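Local coordinates for protein STING-associated CdnE c-di-GMP synthase (Flavobacteriaceae, PDB 6WT8) that probably makes cyclic di-GMP from GTP as a CD-NTase, as the signal for a bacterial STING in CBASS antiphage defence, at residues D196-T201 against I219-K224; N282-N287 against Q307-I312. One frame throughout, in Å; residues are numbered along the deposited sequence.

Interaction 1 of 2, residues D196-T201 against I219-K224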
ATOM      1  N   ASP A 196      -9.909 -11.402  -3.010  1.00 13.34           N
ATOM      2  CA  ASP A 196     -10.542 -10.699  -4.125  1.00 15.73           C
ATOM      3  C   ASP A 196      -9.726 -10.879  -5.395  1.00 15.42           C
ATOM      4  O   ASP A 196      -8.507 -10.750  -5.378  1.00 15.32           O
ATOM      5  CB  ASP A 196     -10.667  -9.199  -3.840  1.00 16.01           C
ATOM      6  CG  ASP A 196     -11.911  -8.833  -3.064  1.00 31.71           C
ATOM      7  OD1 ASP A 196     -13.064  -9.034  -3.556  1.00 30.66           O
ATOM      8  OD2 ASP A 196     -11.722  -8.337  -1.933  1.00 37.89           O
ATOM      9  N   VAL A 197     -10.418 -11.169  -6.505  1.00 14.11           N
ATOM     10  CA  VAL A 197      -9.825 -11.364  -7.826  1.00 11.76           C
ATOM     11  C   VAL A 197     -10.232 -10.185  -8.696  1.00 13.86           C
ATOM     12  O   VAL A 197     -11.425  -9.998  -8.959  1.00 14.48           O
ATOM     13  CB  VAL A 197     -10.310 -12.692  -8.437  1.00 15.34           C
ATOM     14  CG1 VAL A 197      -9.881 -12.825  -9.857  1.00 15.60           C
ATOM     15  CG2 VAL A 197      -9.799 -13.880  -7.595  1.00 18.07           C
ATOM     16  N   VAL A 198      -9.245  -9.402  -9.117  1.00 13.77           N
ATOM     17  CA  VAL A 198      -9.425  -8.189  -9.912  1.00 14.56           C
ATOM     18  C   VAL A 198      -9.023  -8.505 -11.342  1.00 13.38           C
ATOM     19  O   VAL A 198      -8.000  -9.156 -11.562  1.00 15.39           O
ATOM     20  CB  VAL A 198      -8.536  -7.089  -9.300  1.00 15.86           C
ATOM     21  CG1 VAL A 198      -8.669  -5.791 -10.036  1.00 18.93           C
ATOM     22  CG2 VAL A 198      -8.947  -6.922  -7.818  1.00 17.63           C
ATOM     23  N   THR A 199      -9.828  -8.038 -12.307  1.00 12.56           N
ATOM     24  CA  THR A 199      -9.571  -8.213 -13.732  1.00 12.70           C
ATOM     25  C   THR A 199      -9.310  -6.837 -14.332  1.00 13.68           C
ATOM     26  O   THR A 199     -10.106  -5.913 -14.123  1.00 13.83           O
ATOM     27  CB  THR A 199     -10.746  -8.898 -14.405  1.00 14.19           C
ATOM     28  OG1 THR A 199     -11.039 -10.123 -13.709  1.00 15.42           O
ATOM     29  CG2 THR A 199     -10.508  -9.152 -15.891  1.00 17.20           C
ATOM     30  N   ALA A 200      -8.211  -6.711 -15.066  1.00 12.89           N
ATOM     31  CA  ALA A 200      -7.768  -5.412 -15.541  1.00 12.60           C
ATOM     32  C   ALA A 200      -7.029  -5.553 -16.856  1.00 15.27           C
ATOM     33  O   ALA A 200      -6.688  -6.654 -17.289  1.00 14.72           O
ATOM     34  CB  ALA A 200      -6.837  -4.790 -14.503  1.00 14.57           C
ATOM     35  N   THR A 201      -6.783  -4.422 -17.506  1.00 13.21           N
ATOM     36  CA  THR A 201      -5.800  -4.389 -18.582  1.00 14.43           C
ATOM     37  C   THR A 201      -4.655  -3.457 -18.188  1.00 15.54           C
ATOM     38  O   THR A 201      -4.760  -2.694 -17.226  1.00 15.22           O
ATOM     39  CB  THR A 201      -6.484  -3.940 -19.882  1.00 20.11           C
ATOM     40  OG1 THR A 201      -5.570  -4.107 -20.983  1.00 24.41           O
ATOM     41  CG2 THR A 201      -6.917  -2.491 -19.798  1.00 20.03           C
ATOM     42  N   ILE A 219      -2.582  -0.309 -14.193  1.00 14.47           N
ATOM     43  CA  ILE A 219      -3.731  -1.132 -14.567  1.00 13.64           C
ATOM     44  C   ILE A 219      -4.977  -0.278 -14.640  1.00 16.22           C
ATOM     45  O   ILE A 219      -5.144   0.728 -13.945  1.00 17.28           O
ATOM     46  CB  ILE A 219      -3.949  -2.316 -13.606  1.00 14.28           C
ATOM     47  CG1 ILE A 219      -4.178  -1.848 -12.144  1.00 16.17           C
ATOM     48  CG2 ILE A 219      -2.750  -3.306 -13.699  1.00 17.50           C
ATOM     49  CD1 ILE A 219      -4.518  -3.006 -11.208  1.00 16.73           C
ATOM     50  N   GLN A 220      -5.903  -0.728 -15.491  1.00 14.86           N
ATOM     51  CA  GLN A 220      -7.256  -0.165 -15.585  1.00 14.78           C
ATOM     52  C   GLN A 220      -8.200  -1.320 -15.328  1.00 15.00           C
ATOM     53  O   GLN A 220      -8.311  -2.243 -16.144  1.00 16.33           O
ATOM     54  CB  GLN A 220      -7.509   0.500 -16.954  1.00 14.86           C
ATOM     55  CG  GLN A 220      -6.668   1.760 -17.133  1.00 17.92           C
ATOM     56  CD  GLN A 220      -7.068   2.586 -18.318  1.00 18.23           C
ATOM     57  OE1 GLN A 220      -6.374   2.573 -19.341  1.00 21.73           O
ATOM     58  NE2 GLN A 220      -8.204   3.316 -18.222  1.00 19.75           N
ATOM     59  N   ILE A 221      -8.841  -1.276 -14.176  1.00 15.52           N
ATOM     60  CA  ILE A 221      -9.669  -2.383 -13.693  1.00 15.98           C
ATOM     61  C   ILE A 221     -11.010  -2.410 -14.415  1.00 17.51           C
ATOM     62  O   ILE A 221     -11.692  -1.383 -14.547  1.00 17.78           O
ATOM     63  CB  ILE A 221      -9.862  -2.230 -12.182  1.00 15.18           C
ATOM     64  CG1 ILE A 221      -8.497  -2.479 -11.527  1.00 18.02           C
ATOM     65  CG2 ILE A 221     -10.839  -3.258 -11.611  1.00 16.80           C
ATOM     66  CD1 ILE A 221      -8.454  -2.114 -10.011  1.00 18.91           C
ATOM     67  N   TYR A 222     -11.441  -3.615 -14.816  1.00 15.65           N
ATOM     68  CA  TYR A 222     -12.733  -3.800 -15.470  1.00 15.59           C
ATOM     69  C   TYR A 222     -13.897  -3.817 -14.478  1.00 18.91           C
ATOM     70  O   TYR A 222     -13.875  -4.563 -13.502  1.00 18.77           O
ATOM     71  CB  TYR A 222     -12.713  -5.118 -16.242  1.00 16.07           C
ATOM     72  CG  TYR A 222     -14.026  -5.376 -16.987  1.00 17.04           C
ATOM     73  CD1 TYR A 222     -14.406  -4.576 -18.034  1.00 16.49           C
ATOM     74  CD2 TYR A 222     -14.865  -6.396 -16.597  1.00 18.09           C
ATOM     75  CE1 TYR A 222     -15.606  -4.793 -18.732  1.00 20.21           C
ATOM     76  CE2 TYR A 222     -16.060  -6.634 -17.290  1.00 19.87           C
ATOM     77  CZ  TYR A 222     -16.428  -5.799 -18.330  1.00 21.14           C
ATOM     78  OH  TYR A 222     -17.614  -6.039 -19.021  1.00 24.25           O
ATOM     79  N   ASN A 223     -14.904  -2.997 -14.732  1.00 17.49           N
ATOM     80  CA  ASN A 223     -16.122  -2.943 -13.943  1.00 20.57           C
ATOM     81  C   ASN A 223     -17.214  -3.728 -14.654  1.00 20.41           C
ATOM     82  O   ASN A 223     -17.607  -3.385 -15.767  1.00 19.91           O
ATOM     83  CB  ASN A 223     -16.558  -1.489 -13.775  1.00 20.53           C
ATOM     84  CG  ASN A 223     -17.824  -1.357 -12.910  1.00 26.24           C
ATOM     85  OD1 ASN A 223     -18.817  -2.015 -13.151  1.00 28.32           O
ATOM     86  ND2 ASN A 223     -17.745  -0.513 -11.874  1.00 28.68           N
ATOM     87  N   LYS A 224     -17.693  -4.803 -14.025  1.00 21.55           N
ATOM     88  CA  LYS A 224     -18.637  -5.714 -14.695  1.00 21.48           C
ATOM     89  C   LYS A 224     -20.002  -5.078 -14.919  1.00 25.08           C
ATOM     90  O   LYS A 224     -20.660  -5.376 -15.913  1.00 25.24           O
ATOM     91  CB  LYS A 224     -18.800  -6.965 -13.828  1.00 25.52           C
ATOM     92  CG  LYS A 224     -19.842  -7.941 -14.302  1.00 29.78           C
ATOM     93  CD  LYS A 224     -20.005  -9.073 -13.323  1.00 27.76           C
ATOM     94  CE  LYS A 224     -21.009 -10.120 -13.829  1.00 31.65           C
ATOM     95  NZ  LYS A 224     -21.351 -10.961 -12.647  1.00 31.33           N
TER
HETATM   96  O   HOH W   1     -12.337  -6.576 -11.949  1.00 17.28           O
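Ile221 turns CG1 anti to its own carbonyl carbon, and Val198 sends CG1 to the side remote from its backbone N (chi1 -179°), which brings Ile221 CG1 to 3.6 Å from Val198 CG1, the two side chains crossing obliquely. The setting is the mixed sheet of the nucleotidyltransferase core, where the short strand 218-221 pairs antiparallel with the long strand 192-204; the directions of segments 196-201 and 219-221 differ by 127°, well short of strictly antiparallel. Ala200 and Ile221 form a non-hydrogen-bonded pair with CA atoms 4.0 Å apart, and the small methyl suits this place: Ala200 CB fits against Ile219 CB at 3.9 Å while Ile221 CG1 also comes against it. Cutting Ile221 back to an alanine removes CG1, CG2 and CD1, and Val198 CG1 would probably be left facing a gap, without its apolar mate on the neighbouring strand.

Thr201 and Gln220 make the next pair, bonded both ways: Thr201 N reaches Gln220 O at 3.0 Å, and Gln220 N returns to Thr201 O at 2.9 Å. Their side chains lie side by side on the sheet face away from Ala200, Thr201 CG2 along Gln220 CB. Each residue offers carbon to its neighbour and a polar end to the surroundings, where Thr201 OG1 meets Gln154 OE1 and Gln220 NE2 meets Asn230 O.

Tyr222 directs its ring to helix 154-172, but its N still donates a 2.7 Å bond to Thr199 O, nearly straight at 167°. A water accepts from Thr199 N and lies 3.0 Å from Tyr222 O.

Interaction 2 of 2, residues N282-N287 against Q307-I312; sequences NAICYN and QELTNI
The backbone oxygen of Ile284 lies 2.8 Å from a water that can donate to it, wedged between helix 278-287 and the side chain of Glu308. That water lies only 2.4 Å from Glu308 OE2, too short to be taken at face value, so the bridge is plausible but its exact geometry doubtful. The same carboxylate oxygen is hydrogen-bonded to Tyr318 OH from helix 316-320, which helps to fix its position within a buried contact. A bend at chi2 (67°) folds the Glu308 carboxylate back toward the water, while its aliphatic part stays with the apolar residues. Asn287 OD1 stands 3.9 Å from Glu308 OE2, the amide and carboxylate planes steeply inclined at 67°; this is proximity of two oxygens at the margin of the contact.

Beside these polar groups, a single methyl does most of the joining. Ile284 CG2 meets Leu309 CD2 at 4.0 Å, Ile312 CD1 also at 4.0 Å, and Glu308 CG at 4.1 Å. These partners lie within about one turn of the second helix, and all meet this one methyl. Beta-branched Ile284 suits the place because CG2 can reach across while CG1 takes another direction, and the long arms of Leu309 and Ile312 span the distance between segments whose axes come no closer than 11.0 Å. Ile343 of helix 336-360 touches both Ile284 and Leu309, extending the apolar contact.

Two steeply crossed helical segments, at 107°, joined by aliphatic side chains and both touched by helix 336-360, form part of a helical subdomain, consistent with the C-terminal helical lobe of CD-NTases.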
ATOM      1  N   ASN A 282       0.828   6.403   3.852  1.00 12.12           N
ATOM      2  CA  ASN A 282       2.021   5.940   3.133  1.00 14.42           C
ATOM      3  C   ASN A 282       2.785   7.135   2.593  1.00 13.83           C
ATOM      4  O   ASN A 282       4.009   7.208   2.706  1.00 14.27           O
ATOM      5  CB  ASN A 282       1.642   5.050   1.950  1.00 11.83           C
ATOM      6  CG  ASN A 282       1.080   3.695   2.338  1.00 13.99           C
ATOM      7  OD1 ASN A 282       1.239   3.234   3.459  1.00 16.00           O
ATOM      8  ND2 ASN A 282       0.387   3.047   1.370  1.00 16.14           N
ATOM      9  N   ALA A 283       2.066   8.050   1.922  1.00 13.16           N
ATOM     10  CA  ALA A 283       2.707   9.205   1.281  1.00 12.26           C
ATOM     11  C   ALA A 283       3.358  10.144   2.298  1.00 14.50           C
ATOM     12  O   ALA A 283       4.463  10.649   2.067  1.00 14.14           O
ATOM     13  CB  ALA A 283       1.661   9.976   0.443  1.00 14.46           C
ATOM     14  N   ILE A 284       2.700  10.375   3.437  1.00 13.04           N
ATOM     15  CA  ILE A 284       3.276  11.276   4.445  1.00 12.55           C
ATOM     16  C   ILE A 284       4.583  10.671   4.951  1.00 11.89           C
ATOM     17  O   ILE A 284       5.611  11.367   5.128  1.00 15.44           O
ATOM     18  CB  ILE A 284       2.272  11.497   5.587  1.00 12.90           C
ATOM     19  CG1 ILE A 284       1.110  12.350   5.050  1.00 16.07           C
ATOM     20  CG2 ILE A 284       2.985  12.099   6.837  1.00 17.15           C
ATOM     21  CD1 ILE A 284      -0.146  12.366   6.015  1.00 17.82           C
ATOM     22  N   CYS A 285       4.561   9.364   5.256  1.00 11.89           N
ATOM     23  CA  CYS A 285       5.790   8.750   5.798  1.00 12.79           C
ATOM     24  C   CYS A 285       6.884   8.664   4.752  1.00 15.27           C
ATOM     25  O   CYS A 285       8.062   8.898   5.061  1.00 16.02           O
ATOM     26  CB  CYS A 285       5.486   7.382   6.383  1.00 13.09           C
ATOM     27  SG  CYS A 285       4.422   7.449   7.852  1.00 15.13           S
ATOM     28  N   TYR A 286       6.513   8.342   3.518  1.00 13.91           N
ATOM     29  CA  TYR A 286       7.468   8.189   2.431  1.00 14.81           C
ATOM     30  C   TYR A 286       8.143   9.516   2.130  1.00 16.92           C
ATOM     31  O   TYR A 286       9.273   9.547   1.611  1.00 18.43           O
ATOM     32  CB  TYR A 286       6.694   7.646   1.209  1.00 15.08           C
ATOM     33  CG  TYR A 286       7.527   7.366  -0.012  1.00 14.33           C
ATOM     34  CD1 TYR A 286       8.161   6.178  -0.174  1.00 12.46           C
ATOM     35  CD2 TYR A 286       7.643   8.323  -1.006  1.00 16.02           C
ATOM     36  CE1 TYR A 286       8.911   5.938  -1.321  1.00 14.10           C
ATOM     37  CE2 TYR A 286       8.398   8.093  -2.165  1.00 16.93           C
ATOM     38  CZ  TYR A 286       9.039   6.886  -2.290  1.00 15.51           C
ATOM     39  OH  TYR A 286       9.788   6.626  -3.414  1.00 19.68           O
ATOM     40  N   ASN A 287       7.446  10.632   2.385  1.00 14.82           N
ATOM     41  CA  ASN A 287       8.013  11.914   2.020  1.00 16.39           C
ATOM     42  C   ASN A 287       9.071  12.391   3.037  1.00 15.15           C
ATOM     43  O   ASN A 287       9.812  13.340   2.741  1.00 17.37           O
ATOM     44  CB  ASN A 287       6.846  12.898   1.849  1.00 18.31           C
ATOM     45  CG  ASN A 287       7.292  14.311   1.555  1.00 18.30           C
ATOM     46  OD1 ASN A 287       7.088  15.202   2.381  1.00 23.31           O
ATOM     47  ND2 ASN A 287       7.915  14.493   0.446  1.00 20.50           N
ATOM     48  N   GLN A 307       6.851  15.859  14.549  1.00 17.11           N
ATOM     49  CA  GLN A 307       7.387  17.021  13.857  1.00 18.24           C
ATOM     50  C   GLN A 307       6.851  17.104  12.424  1.00 16.78           C
ATOM     51  O   GLN A 307       6.486  18.173  11.954  1.00 20.16           O
ATOM     52  CB  GLN A 307       8.918  16.985  13.884  1.00 19.94           C
ATOM     53  CG  GLN A 307       9.528  17.120  15.247  1.00 25.62           C
ATOM     54  CD  GLN A 307      11.042  16.751  15.186  1.00 35.03           C
ATOM     55  OE1 GLN A 307      11.778  17.282  14.355  1.00 40.87           O
ATOM     56  NE2 GLN A 307      11.474  15.800  16.011  1.00 38.89           N
ATOM     57  N   GLU A 308       6.786  15.989  11.718  1.00 15.20           N
ATOM     58  CA  GLU A 308       6.306  16.049  10.351  1.00 15.97           C
ATOM     59  C   GLU A 308       4.844  16.468  10.289  1.00 16.30           C
ATOM     60  O   GLU A 308       4.464  17.315   9.454  1.00 17.26           O
ATOM     61  CB  GLU A 308       6.479  14.683   9.702  1.00 16.43           C
ATOM     62  CG  GLU A 308       5.927  14.609   8.288  1.00 18.09           C
ATOM     63  CD  GLU A 308       6.702  15.488   7.293  1.00 24.16           C
ATOM     64  OE1 GLU A 308       7.809  15.951   7.609  1.00 24.43           O
ATOM     65  OE2 GLU A 308       6.173  15.672   6.178  1.00 26.53           O
ATOM     66  N   LEU A 309       3.980  15.875  11.135  1.00 15.32           N
ATOM     67  CA  LEU A 309       2.575  16.310  11.098  1.00 13.75           C
ATOM     68  C   LEU A 309       2.429  17.766  11.488  1.00 18.03           C
ATOM     69  O   LEU A 309       1.645  18.481  10.855  1.00 16.86           O
ATOM     70  CB  LEU A 309       1.718  15.445  12.006  1.00 15.30           C
ATOM     71  CG  LEU A 309       1.721  13.949  11.661  1.00 15.23           C
ATOM     72  CD1 LEU A 309       0.662  13.249  12.493  1.00 19.23           C
ATOM     73  CD2 LEU A 309       1.458  13.659  10.231  1.00 18.38           C
ATOM     74  N   THR A 310       3.199  18.234  12.488  1.00 17.05           N
ATOM     75  CA  THR A 310       3.180  19.648  12.858  1.00 17.32           C
ATOM     76  C   THR A 310       3.561  20.543  11.688  1.00 19.55           C
ATOM     77  O   THR A 310       2.921  21.592  11.461  1.00 19.55           O
ATOM     78  CB  THR A 310       4.135  19.824  14.055  1.00 21.27           C
ATOM     79  OG1 THR A 310       3.529  19.108  15.126  1.00 28.59           O
ATOM     80  CG2 THR A 310       4.290  21.302  14.383  1.00 31.32           C
ATOM     81  N   ASN A 311       4.569  20.143  10.910  1.00 16.18           N
ATOM     82  CA  ASN A 311       4.996  20.922   9.745  1.00 18.03           C
ATOM     83  C   ASN A 311       3.931  20.916   8.670  1.00 19.17           C
ATOM     84  O   ASN A 311       3.692  21.941   8.013  1.00 19.91           O
ATOM     85  CB  ASN A 311       6.282  20.335   9.147  1.00 19.46           C
ATOM     86  CG  ASN A 311       7.516  20.546  10.046  1.00 33.48           C
ATOM     87  OD1 ASN A 311       7.497  21.354  10.973  1.00 35.56           O
ATOM     88  ND2 ASN A 311       8.587  19.813   9.759  1.00 38.50           N
ATOM     89  N   ILE A 312       3.258  19.779   8.491  1.00 15.70           N
ATOM     90  CA  ILE A 312       2.152  19.751   7.522  1.00 15.64           C
ATOM     91  C   ILE A 312       1.041  20.715   7.910  1.00 18.16           C
ATOM     92  O   ILE A 312       0.456  21.379   7.034  1.00 17.90           O
ATOM     93  CB  ILE A 312       1.626  18.316   7.364  1.00 14.71           C
ATOM     94  CG1 ILE A 312       2.691  17.531   6.601  1.00 16.70           C
ATOM     95  CG2 ILE A 312       0.194  18.270   6.682  1.00 15.97           C
ATOM     96  CD1 ILE A 312       2.379  16.030   6.645  1.00 16.73           C
TER
HETATM   97  O   HOH W   2       5.423  14.059   4.495  1.00 22.94           O

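How the interactions relate
After the N-terminal helices and the earlier strands comes strand 192-204; the chain then passes through helix 206-211 and returns as strand 218-221, so interaction 1 closes a loop of 17 intervening residues within the sheet. Helices 235-248 and 253-266 follow before helix 278-287 opens interaction 2, which helix 300-314 closes after 19 more residues. The two loops lie in series, neither nested nor crossed. Their centres are 31 Å apart, on opposite sides of the chain's centre, and their nearest atoms remain about 15 Å from each other. One contact therefore joins strands of the mixed sheet, the other helices of the later helical part.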